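Local coordinates for protein Amuc_1100 (Akkermansia muciniphila, PDB 6KNY) that is of unknown function but carries a transmembrane helix, left out of the crystallised form, that probably holds it at the membrane, at residues N92-D97 and L139-K144; Y199-N204 and L271-F276; F104-T109 and V145-L150. All coordinates share one frame; numbering follows the deposited sequence. Where two conformers were deposited one is given.

Contact 1: N92-D97 and L139-K144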
loop_
_atom_site.group_PDB
_atom_site.type_symbol
_atom_site.label_atom_id
_atom_site.label_comp_id
_atom_site.label_asym_id
_atom_site.label_seq_id
_atom_site.Cartn_x
_atom_site.Cartn_y
_atom_site.Cartn_z
ATOM N N ASN A 92 -4.810 19.510 -3.195
ATOM C CA ASN A 92 -6.261 19.645 -3.367
ATOM C C ASN A 92 -6.929 18.298 -3.632
ATOM O O ASN A 92 -7.851 18.189 -4.441
ATOM C CB ASN A 92 -6.621 20.651 -4.467
ATOM C CG ASN A 92 -6.459 22.100 -4.008
ATOM O OD1 ASN A 92 -5.686 22.872 -4.585
ATOM N ND2 ASN A 92 -7.172 22.461 -2.942
ATOM N N ILE A 93 -6.470 17.267 -2.932
ATOM C CA ILE A 93 -7.052 15.934 -3.007
ATOM C C ILE A 93 -7.825 15.689 -1.724
ATOM O O ILE A 93 -7.264 15.809 -0.626
ATOM C CB ILE A 93 -5.971 14.857 -3.201
ATOM C CG1 ILE A 93 -5.159 15.137 -4.462
ATOM C CG2 ILE A 93 -6.595 13.463 -3.244
ATOM C CD1 ILE A 93 -3.769 14.532 -4.416
ATOM N N LEU A 94 -9.109 15.353 -1.855
ATOM C CA LEU A 94 -9.870 14.929 -0.692
ATOM C C LEU A 94 -9.418 13.539 -0.269
ATOM O O LEU A 94 -9.086 12.699 -1.110
ATOM C CB LEU A 94 -11.366 14.905 -1.002
ATOM C CG LEU A 94 -11.997 16.217 -1.459
ATOM C CD1 LEU A 94 -13.357 15.958 -2.122
ATOM C CD2 LEU A 94 -12.122 17.193 -0.289
ATOM N N ILE A 95 -9.417 13.299 1.040
ATOM C CA ILE A 95 -9.041 11.998 1.580
ATOM C C ILE A 95 -9.885 11.739 2.815
ATOM O O ILE A 95 -9.965 12.590 3.706
ATOM C CB ILE A 95 -7.530 11.904 1.899
ATOM C CG1 ILE A 95 -7.185 10.528 2.470
ATOM C CG2 ILE A 95 -7.055 13.024 2.852
ATOM C CD1 ILE A 95 -5.716 10.221 2.359
ATOM N N THR A 96 -10.545 10.580 2.853
ATOM C CA THR A 96 -11.370 10.283 4.014
ATOM C C THR A 96 -10.486 9.915 5.193
ATOM O O THR A 96 -9.333 9.480 5.037
ATOM C CB THR A 96 -12.348 9.133 3.749
ATOM O OG1 THR A 96 -11.631 7.900 3.600
ATOM C CG2 THR A 96 -13.188 9.387 2.487
ATOM N N ASP A 97 -11.058 10.078 6.384
ATOM C CA ASP A 97 -10.352 9.687 7.592
ATOM C C ASP A 97 -9.874 8.252 7.487
ATOM O O ASP A 97 -8.735 7.943 7.855
ATOM C CB ASP A 97 -11.245 9.860 8.815
ATOM C CG ASP A 97 -10.461 9.780 10.104
ATOM O OD1 ASP A 97 -9.324 10.290 10.127
ATOM O OD2 ASP A 97 -10.970 9.209 11.082
ATOM N N LEU A 139 -5.372 12.892 -8.971
ATOM C CA LEU A 139 -6.675 12.360 -8.596
ATOM C C LEU A 139 -7.454 13.406 -7.814
ATOM O O LEU A 139 -6.895 14.371 -7.298
ATOM C CB LEU A 139 -6.515 11.108 -7.737
ATOM C CG LEU A 139 -5.799 9.930 -8.394
ATOM C CD1 LEU A 139 -5.391 8.908 -7.346
ATOM C CD2 LEU A 139 -6.674 9.296 -9.484
ATOM N N SER A 140 -8.758 13.185 -7.670
ATOM C CA SER A 140 -9.550 14.135 -6.903
ATOM C C SER A 140 -9.911 13.644 -5.509
ATOM O O SER A 140 -10.157 14.472 -4.624
ATOM C CB SER A 140 -10.828 14.500 -7.666
ATOM O OG SER A 140 -11.707 13.399 -7.667
ATOM N N LYS A 141 -9.990 12.329 -5.295
ATOM C CA LYS A 141 -10.322 11.798 -3.978
ATOM C C LYS A 141 -9.687 10.431 -3.795
ATOM O O LYS A 141 -9.639 9.634 -4.734
ATOM C CB LYS A 141 -11.838 11.649 -3.756
ATOM C CG LYS A 141 -12.722 12.639 -4.488
ATOM C CD LYS A 141 -14.164 12.497 -4.075
ATOM C CE LYS A 141 -15.010 13.553 -4.766
ATOM N NZ LYS A 141 -16.451 13.428 -4.440
ATOM N N PHE A 142 -9.208 10.178 -2.580
ATOM C CA PHE A 142 -8.977 8.830 -2.075
ATOM C C PHE A 142 -10.227 8.419 -1.307
ATOM O O PHE A 142 -10.653 9.125 -0.384
ATOM C CB PHE A 142 -7.754 8.766 -1.157
ATOM C CG PHE A 142 -6.438 8.915 -1.867
ATOM C CD1 PHE A 142 -5.963 7.908 -2.692
ATOM C CD2 PHE A 142 -5.655 10.053 -1.682
ATOM C CE1 PHE A 142 -4.733 8.036 -3.341
ATOM C CE2 PHE A 142 -4.431 10.188 -2.323
ATOM C CZ PHE A 142 -3.967 9.181 -3.152
ATOM N N ILE A 143 -10.833 7.307 -1.698
ATOM C CA ILE A 143 -12.098 6.880 -1.118
ATOM C C ILE A 143 -11.882 5.848 -0.018
ATOM O O ILE A 143 -12.546 5.886 1.019
ATOM C CB ILE A 143 -13.026 6.340 -2.231
ATOM C CG1 ILE A 143 -13.362 7.453 -3.219
ATOM C CG2 ILE A 143 -14.319 5.731 -1.625
ATOM C CD1 ILE A 143 -14.084 6.977 -4.474
ATOM N N LYS A 144 -10.946 4.923 -0.220
ATOM C CA LYS A 144 -10.703 3.921 0.806
ATOM C C LYS A 144 -9.340 3.279 0.579
ATOM O O LYS A 144 -8.895 3.128 -0.562
ATOM C CB LYS A 144 -11.842 2.883 0.832
ATOM C CG LYS A 144 -11.705 1.654 -0.035
ATOM C CD LYS A 144 -12.878 0.689 0.269
ATOM C CE LYS A 144 -12.846 -0.598 -0.577
ATOM N NZ LYS A 144 -14.188 -1.284 -0.700
#
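F142 reaches from its strand across to I93 and I95. Its CB lies 4.1 Å from I95 CG1. Farther out, CD2 comes between the two isoleucines, 3.9 Å from I93 CG2 and 4.0 Å from I95 CD1, and CE2 stays beside the I93 methyl. With chi1 (to CG1) at -58°, I93 has CG2 anti to the backbone N and offers that branch to the ring, while its CG1 lies against L139 O. Large apolar side chains suit this face, since helix 70-91 packs on it through C88 and helix 117-134 meets F142 through V131 and L134. The strands form the parallel edge of a mixed sheet, joined through helix 117-134 in a beta-alpha-beta crossover. L94 N donates to S140 O (3.1 Å), and F142 N to L94 O (2.9 Å, N-H...O 161°). On the other face L94 and K141 lie side by side. At the end of the pairing T96 turns CG2 to F142 O (3.8 Å), while its OG1 bonds to T98 and to S99 N. With an alanine at T96, S99 N would probably lose this side-chain acceptor and F142 O its methyl neighbour.

Contact 2: Y199-N204 and L271-F276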
loop_
_atom_site.group_PDB
_atom_site.type_symbol
_atom_site.label_atom_id
_atom_site.label_comp_id
_atom_site.label_asym_id
_atom_site.label_seq_id
_atom_site.Cartn_x
_atom_site.Cartn_y
_atom_site.Cartn_z
ATOM N N TYR A 199 8.767 -2.215 -4.647
ATOM C CA TYR A 199 7.726 -3.048 -4.065
ATOM C C TYR A 199 6.876 -3.606 -5.193
ATOM O O TYR A 199 6.516 -2.872 -6.116
ATOM C CB TYR A 199 6.865 -2.240 -3.088
ATOM C CG TYR A 199 7.614 -1.749 -1.867
ATOM C CD1 TYR A 199 7.863 -2.597 -0.791
ATOM C CD2 TYR A 199 8.061 -0.433 -1.780
ATOM C CE1 TYR A 199 8.520 -2.142 0.341
ATOM C CE2 TYR A 199 8.729 0.030 -0.655
ATOM C CZ TYR A 199 8.964 -0.829 0.394
ATOM O OH TYR A 199 9.633 -0.380 1.512
ATOM N N LEU A 200 6.557 -4.900 -5.120
ATOM C CA LEU A 200 5.788 -5.579 -6.164
ATOM C C LEU A 200 4.327 -5.714 -5.727
ATOM O O LEU A 200 4.005 -6.522 -4.846
ATOM C CB LEU A 200 6.397 -6.948 -6.474
ATOM C CG LEU A 200 5.679 -7.846 -7.503
ATOM C CD1 LEU A 200 5.548 -7.151 -8.852
ATOM C CD2 LEU A 200 6.468 -9.177 -7.649
ATOM N N PHE A 201 3.450 -4.923 -6.342
ATOM C CA PHE A 201 2.002 -5.061 -6.174
ATOM C C PHE A 201 1.447 -5.737 -7.414
ATOM O O PHE A 201 1.703 -5.286 -8.539
ATOM C CB PHE A 201 1.310 -3.706 -5.996
ATOM C CG PHE A 201 1.568 -3.048 -4.672
ATOM C CD1 PHE A 201 0.734 -3.286 -3.588
ATOM C CD2 PHE A 201 2.626 -2.145 -4.521
ATOM C CE1 PHE A 201 0.961 -2.659 -2.364
ATOM C CE2 PHE A 201 2.851 -1.516 -3.305
ATOM C CZ PHE A 201 2.018 -1.763 -2.232
ATOM N N THR A 202 0.703 -6.814 -7.219
ATOM C CA THR A 202 0.109 -7.500 -8.350
ATOM C C THR A 202 -1.399 -7.306 -8.288
ATOM O O THR A 202 -1.968 -7.126 -7.209
ATOM C CB THR A 202 0.510 -8.984 -8.359
ATOM O OG1 THR A 202 0.105 -9.572 -9.607
ATOM C CG2 THR A 202 -0.147 -9.730 -7.201
ATOM N N VAL A 203 -2.035 -7.263 -9.453
ATOM C CA VAL A 203 -3.440 -6.872 -9.546
ATOM C C VAL A 203 -4.287 -8.137 -9.500
ATOM O O VAL A 203 -4.273 -8.941 -10.438
ATOM C CB VAL A 203 -3.727 -6.059 -10.814
ATOM C CG1 VAL A 203 -5.234 -5.829 -10.969
ATOM C CG2 VAL A 203 -2.986 -4.728 -10.774
ATOM N N ASN A 204 -5.010 -8.320 -8.398
ATOM C CA ASN A 204 -5.971 -9.408 -8.307
ATOM C C ASN A 204 -7.224 -9.098 -9.116
ATOM O O ASN A 204 -7.712 -9.949 -9.868
ATOM C CB ASN A 204 -6.315 -9.672 -6.846
ATOM C CG ASN A 204 -7.317 -10.779 -6.683
ATOM O OD1 ASN A 204 -7.106 -11.906 -7.158
ATOM N ND2 ASN A 204 -8.422 -10.472 -6.023
ATOM N N LEU A 271 -5.336 -5.646 -4.680
ATOM C CA LEU A 271 -3.925 -5.889 -4.901
ATOM C C LEU A 271 -3.420 -6.971 -3.963
ATOM O O LEU A 271 -3.966 -7.184 -2.873
ATOM C CB LEU A 271 -3.133 -4.601 -4.691
ATOM C CG LEU A 271 -3.565 -3.440 -5.602
ATOM C CD1 LEU A 271 -3.058 -2.123 -5.043
ATOM C CD2 LEU A 271 -3.058 -3.641 -7.023
ATOM N N ASN A 272 -2.389 -7.681 -4.411
ATOM C CA ASN A 272 -1.573 -8.506 -3.531
ATOM C C ASN A 272 -0.160 -7.948 -3.575
ATOM O O ASN A 272 0.485 -7.964 -4.631
ATOM C CB ASN A 272 -1.604 -9.973 -3.939
ATOM C CG ASN A 272 -2.957 -10.633 -3.650
ATOM O OD1 ASN A 272 -3.283 -10.954 -2.510
ATOM N ND2 ASN A 272 -3.732 -10.854 -4.692
ATOM N N LEU A 273 0.289 -7.409 -2.442
ATOM C CA LEU A 273 1.691 -7.058 -2.253
ATOM C C LEU A 273 2.485 -8.345 -2.068
ATOM O O LEU A 273 2.150 -9.168 -1.211
ATOM C CB LEU A 273 1.838 -6.154 -1.031
ATOM C CG LEU A 273 3.247 -5.825 -0.519
ATOM C CD1 LEU A 273 4.037 -5.035 -1.565
ATOM C CD2 LEU A 273 3.175 -5.093 0.851
ATOM N N VAL A 274 3.534 -8.530 -2.857
ATOM C CA VAL A 274 4.288 -9.780 -2.839
ATOM C C VAL A 274 5.468 -9.611 -1.882
ATOM O O VAL A 274 6.383 -8.822 -2.150
ATOM C CB VAL A 274 4.743 -10.158 -4.254
ATOM C CG1 VAL A 274 5.591 -11.425 -4.240
ATOM C CG2 VAL A 274 3.503 -10.315 -5.169
ATOM N N HIS A 275 5.443 -10.329 -0.750
ATOM C CA HIS A 275 6.592 -10.355 0.153
ATOM C C HIS A 275 7.445 -11.589 -0.145
ATOM O O HIS A 275 7.000 -12.722 0.070
ATOM C CB HIS A 275 6.188 -10.364 1.627
ATOM C CG HIS A 275 7.381 -10.357 2.539
ATOM N ND1 HIS A 275 7.902 -11.505 3.104
ATOM C CD2 HIS A 275 8.215 -9.352 2.905
ATOM C CE1 HIS A 275 8.978 -11.203 3.811
ATOM N NE2 HIS A 275 9.179 -9.900 3.721
ATOM N N PHE A 276 8.679 -11.365 -0.595
ATOM C CA PHE A 276 9.627 -12.449 -0.854
ATOM C C PHE A 276 10.241 -12.926 0.456
ATOM O O PHE A 276 10.754 -12.123 1.239
ATOM C CB PHE A 276 10.703 -11.979 -1.833
ATOM C CG PHE A 276 10.150 -11.673 -3.185
ATOM C CD1 PHE A 276 9.987 -12.683 -4.128
ATOM C CD2 PHE A 276 9.744 -10.389 -3.504
ATOM C CE1 PHE A 276 9.423 -12.410 -5.380
ATOM C CE2 PHE A 276 9.172 -10.109 -4.746
ATOM C CZ PHE A 276 9.012 -11.120 -5.681
HETATM O O HOH W 1 7.304 -6.339 -2.833
#
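F201 and L273 face each other as a non-hydrogen-bonded pair of an antiparallel ladder, in which 201-203, on the outermost strand 201-210, runs beside strand 271-276. L273 CD1 sits almost squarely over the F201 ring, 3.9 Å from its centroid and 12° off the normal, a CH-pi contact for which a branched leucine tip is well shaped. On the same face V203 CG2 meets L271 CD2 at 3.9 Å. On the opposite face T202 lays CG2 against N272 CB; past it, at the corner of the chain, N204 CB lies against N272 ND2, a contact without a hydrogen bond.

The backbone fixes these pairs. T202 N donates to N272 O (2.8 Å) and N272 N returns a bond to T202 O (2.9 Å), while V274 N meets L200 O at 2.9 Å, almost in line with the carbonyl. L200, its CG anti to the backbone N (chi1 177°), lies alongside V274 and brings CD2 to the edge of the F276 ring, 3.8 Å from CZ.

Farther out, helix 117-134 packs F122 and A126 on L273, strand 170-181 puts L175 against F201, and Y56 and F59 touch F276. On the other side of the L200/V274 pair a water stands in for a direct bond, accepting from L200 N at 2.8 Å and donating to V274 O at 2.7 Å.

Contact 3: F104-T109 and V145-L150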
loop_
_atom_site.group_PDB
_atom_site.type_symbol
_atom_site.label_atom_id
_atom_site.label_comp_id
_atom_site.label_asym_id
_atom_site.label_seq_id
_atom_site.Cartn_x
_atom_site.Cartn_y
_atom_site.Cartn_z
ATOM N N PHE A 104 -4.444 0.742 8.335
ATOM C CA PHE A 104 -4.003 0.329 9.661
ATOM C C PHE A 104 -4.739 1.078 10.774
ATOM O O PHE A 104 -4.180 1.284 11.859
ATOM C CB PHE A 104 -2.494 0.532 9.806
ATOM C CG PHE A 104 -1.652 -0.223 8.792
ATOM C CD1 PHE A 104 -1.185 -1.512 9.067
ATOM C CD2 PHE A 104 -1.284 0.371 7.588
ATOM C CE1 PHE A 104 -0.368 -2.184 8.151
ATOM C CE2 PHE A 104 -0.472 -0.303 6.666
ATOM C CZ PHE A 104 -0.026 -1.575 6.942
ATOM N N GLN A 105 -6.000 1.477 10.545
ATOM C CA GLN A 105 -6.726 2.190 11.592
ATOM C C GLN A 105 -6.941 1.308 12.812
ATOM O O GLN A 105 -7.086 1.813 13.931
ATOM C CB GLN A 105 -8.076 2.715 11.084
ATOM C CG GLN A 105 -8.754 3.674 12.093
ATOM C CD GLN A 105 -9.987 4.375 11.537
ATOM O OE1 GLN A 105 -10.671 3.849 10.660
ATOM N NE2 GLN A 105 -10.271 5.576 12.048
ATOM N N VAL A 106 -6.931 -0.010 12.631
ATOM C CA VAL A 106 -7.023 -0.912 13.775
ATOM C C VAL A 106 -5.894 -0.682 14.787
ATOM O O VAL A 106 -6.005 -1.083 15.950
ATOM C CB VAL A 106 -7.031 -2.366 13.253
ATOM C CG1 VAL A 106 -5.685 -2.722 12.598
ATOM C CG2 VAL A 106 -7.398 -3.346 14.360
ATOM N N TYR A 107 -4.800 -0.049 14.374
ATOM C CA TYR A 107 -3.693 0.232 15.280
ATOM C C TYR A 107 -3.561 1.725 15.584
ATOM O O TYR A 107 -2.474 2.191 15.947
ATOM C CB TYR A 107 -2.396 -0.327 14.693
ATOM C CG TYR A 107 -2.445 -1.830 14.478
ATOM C CD1 TYR A 107 -2.706 -2.690 15.538
ATOM C CD2 TYR A 107 -2.259 -2.381 13.210
ATOM C CE1 TYR A 107 -2.770 -4.065 15.350
ATOM C CE2 TYR A 107 -2.324 -3.761 13.009
ATOM C CZ TYR A 107 -2.573 -4.598 14.085
ATOM O OH TYR A 107 -2.631 -5.975 13.920
ATOM N N SER A 108 -4.647 2.487 15.434
ATOM C CA SER A 108 -4.593 3.920 15.721
ATOM C C SER A 108 -4.414 4.191 17.210
ATOM O O SER A 108 -3.782 5.186 17.587
ATOM C CB SER A 108 -5.862 4.608 15.206
ATOM O OG SER A 108 -7.018 3.966 15.695
ATOM N N THR A 109 -4.956 3.324 18.063
ATOM C CA THR A 109 -4.777 3.410 19.506
ATOM C C THR A 109 -3.979 2.232 20.044
ATOM O O THR A 109 -2.948 2.419 20.695
ATOM C CB THR A 109 -6.134 3.472 20.211
ATOM O OG1 THR A 109 -6.913 4.534 19.657
ATOM C CG2 THR A 109 -5.939 3.697 21.697
ATOM N N VAL A 145 -8.655 2.977 1.680
ATOM C CA VAL A 145 -7.518 2.065 1.689
ATOM C C VAL A 145 -7.882 1.000 2.707
ATOM O O VAL A 145 -7.890 1.265 3.916
ATOM C CB VAL A 145 -6.193 2.746 2.049
ATOM C CG1 VAL A 145 -5.057 1.722 1.992
ATOM C CG2 VAL A 145 -5.922 3.916 1.103
ATOM N N TYR A 146 -8.193 -0.197 2.233
ATOM C CA TYR A 146 -8.697 -1.263 3.084
ATOM C C TYR A 146 -7.708 -2.420 3.055
ATOM O O TYR A 146 -7.346 -2.899 1.975
ATOM C CB TYR A 146 -10.077 -1.720 2.615
ATOM C CG TYR A 146 -10.459 -3.057 3.186
ATOM C CD1 TYR A 146 -10.785 -3.192 4.534
ATOM C CD2 TYR A 146 -10.482 -4.188 2.386
ATOM C CE1 TYR A 146 -11.122 -4.427 5.065
ATOM C CE2 TYR A 146 -10.822 -5.424 2.907
ATOM C CZ TYR A 146 -11.141 -5.533 4.244
ATOM O OH TYR A 146 -11.482 -6.749 4.758
ATOM N N ARG A 147 -7.280 -2.855 4.238
ATOM C CA ARG A 147 -6.201 -3.829 4.372
ATOM C C ARG A 147 -6.623 -4.928 5.336
ATOM O O ARG A 147 -6.633 -4.710 6.559
ATOM C CB ARG A 147 -4.926 -3.142 4.852
ATOM C CG ARG A 147 -3.750 -4.072 5.164
ATOM C CD ARG A 147 -2.838 -3.442 6.249
ATOM N NE ARG A 147 -3.437 -3.568 7.581
ATOM C CZ ARG A 147 -3.183 -4.557 8.431
ATOM N NH1 ARG A 147 -2.280 -5.490 8.128
ATOM N NH2 ARG A 147 -3.812 -4.601 9.598
ATOM N N PRO A 148 -6.980 -6.115 4.834
ATOM C CA PRO A 148 -7.277 -7.239 5.737
ATOM C C PRO A 148 -6.074 -7.584 6.604
ATOM O O PRO A 148 -4.922 -7.443 6.189
ATOM C CB PRO A 148 -7.618 -8.393 4.783
ATOM C CG PRO A 148 -8.049 -7.727 3.479
ATOM C CD PRO A 148 -7.287 -6.406 3.424
ATOM N N GLN A 149 -6.346 -8.039 7.825
ATOM C CA GLN A 149 -5.256 -8.427 8.716
ATOM C C GLN A 149 -4.595 -9.693 8.211
ATOM O O GLN A 149 -5.257 -10.586 7.677
ATOM C CB GLN A 149 -5.760 -8.656 10.144
ATOM C CG GLN A 149 -6.245 -7.390 10.827
ATOM C CD GLN A 149 -6.855 -7.659 12.189
ATOM O OE1 GLN A 149 -6.624 -8.712 12.791
ATOM N NE2 GLN A 149 -7.668 -6.720 12.669
ATOM N N LEU A 150 -3.284 -9.771 8.402
ATOM C CA LEU A 150 -2.522 -10.957 8.099
ATOM C C LEU A 150 -2.684 -11.984 9.209
ATOM O O LEU A 150 -2.957 -11.629 10.354
ATOM C CB LEU A 150 -1.046 -10.600 7.938
ATOM C CG LEU A 150 -0.723 -9.591 6.839
ATOM C CD1 LEU A 150 0.769 -9.202 6.896
ATOM C CD2 LEU A 150 -1.093 -10.178 5.479
#
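A beta turn, closed by F104 and Y107 in the loop before helix 117-134, meets R147, the residue that follows strand 141-146. Y107 N bonds to F104 O (2.9 Å), and a second turn follows, in which S108 bonds to Q105 O through both its N and its OG.

The turn presents F104 to the arginine. R147 CD stands over one face of the phenyl ring, 3.6 Å from its centroid, in a CH-pi contact. The arginine chain bends about the CG-CD bond (chi3 77°), which brings NE over the rim of the same ring, 3.4 Å from F104 CD1, with the rest of the guanidinium running on past it, the two planes only 11° apart. The flat guanidinium can lie nearly parallel to the phenyl ring and still direct its N-H groups outward in its own plane. Y107 takes a different angle: its ring is turned 42° from the guanidinium, and CE2 approaches R147 NH2 at 3.8 Å. V106 CG1 comes at the guanidinium edge, 4.0 Å from the same NH2, while V106 CG2 meets Q149 NE2 at 3.8 Å.

Outside these segments R147 NH1 forms salt bridges with E153 and E123, and NE donates to G103 O. E153 also takes the hydroxyl of Y107, so one carboxylate ties the tyrosine and the arginine together.

Planar contact with F104 and polar bonds around the guanidinium would together limit its rotation. Two carboxylates meet the one positive charge of this buried arginine, which is likely to favour the ionised form of E153 and E123.

One mixed sheet connects all three contacts. Contact 1 pairs its outermost strand 94-95 with 141-146; contact 2 pairs the other outermost strand, 201-210, with 265-276; strand 170-181 lies between these two pairs. Their centres are 23 Å apart, on opposite sides of the chain's centre. Contact 3 follows contact 1 along the chain, made by residues just past the end of strand 141-146, with centres 18 Å apart, and the two touch where D97 OD2 approaches Q105 NE2 at 3.8 Å. Between contacts 2 and 3 the centres are 17 Å apart and the nearest atoms about 7 Å. Helix 117-134 packs against all three, at contact 3 through L120 and L124.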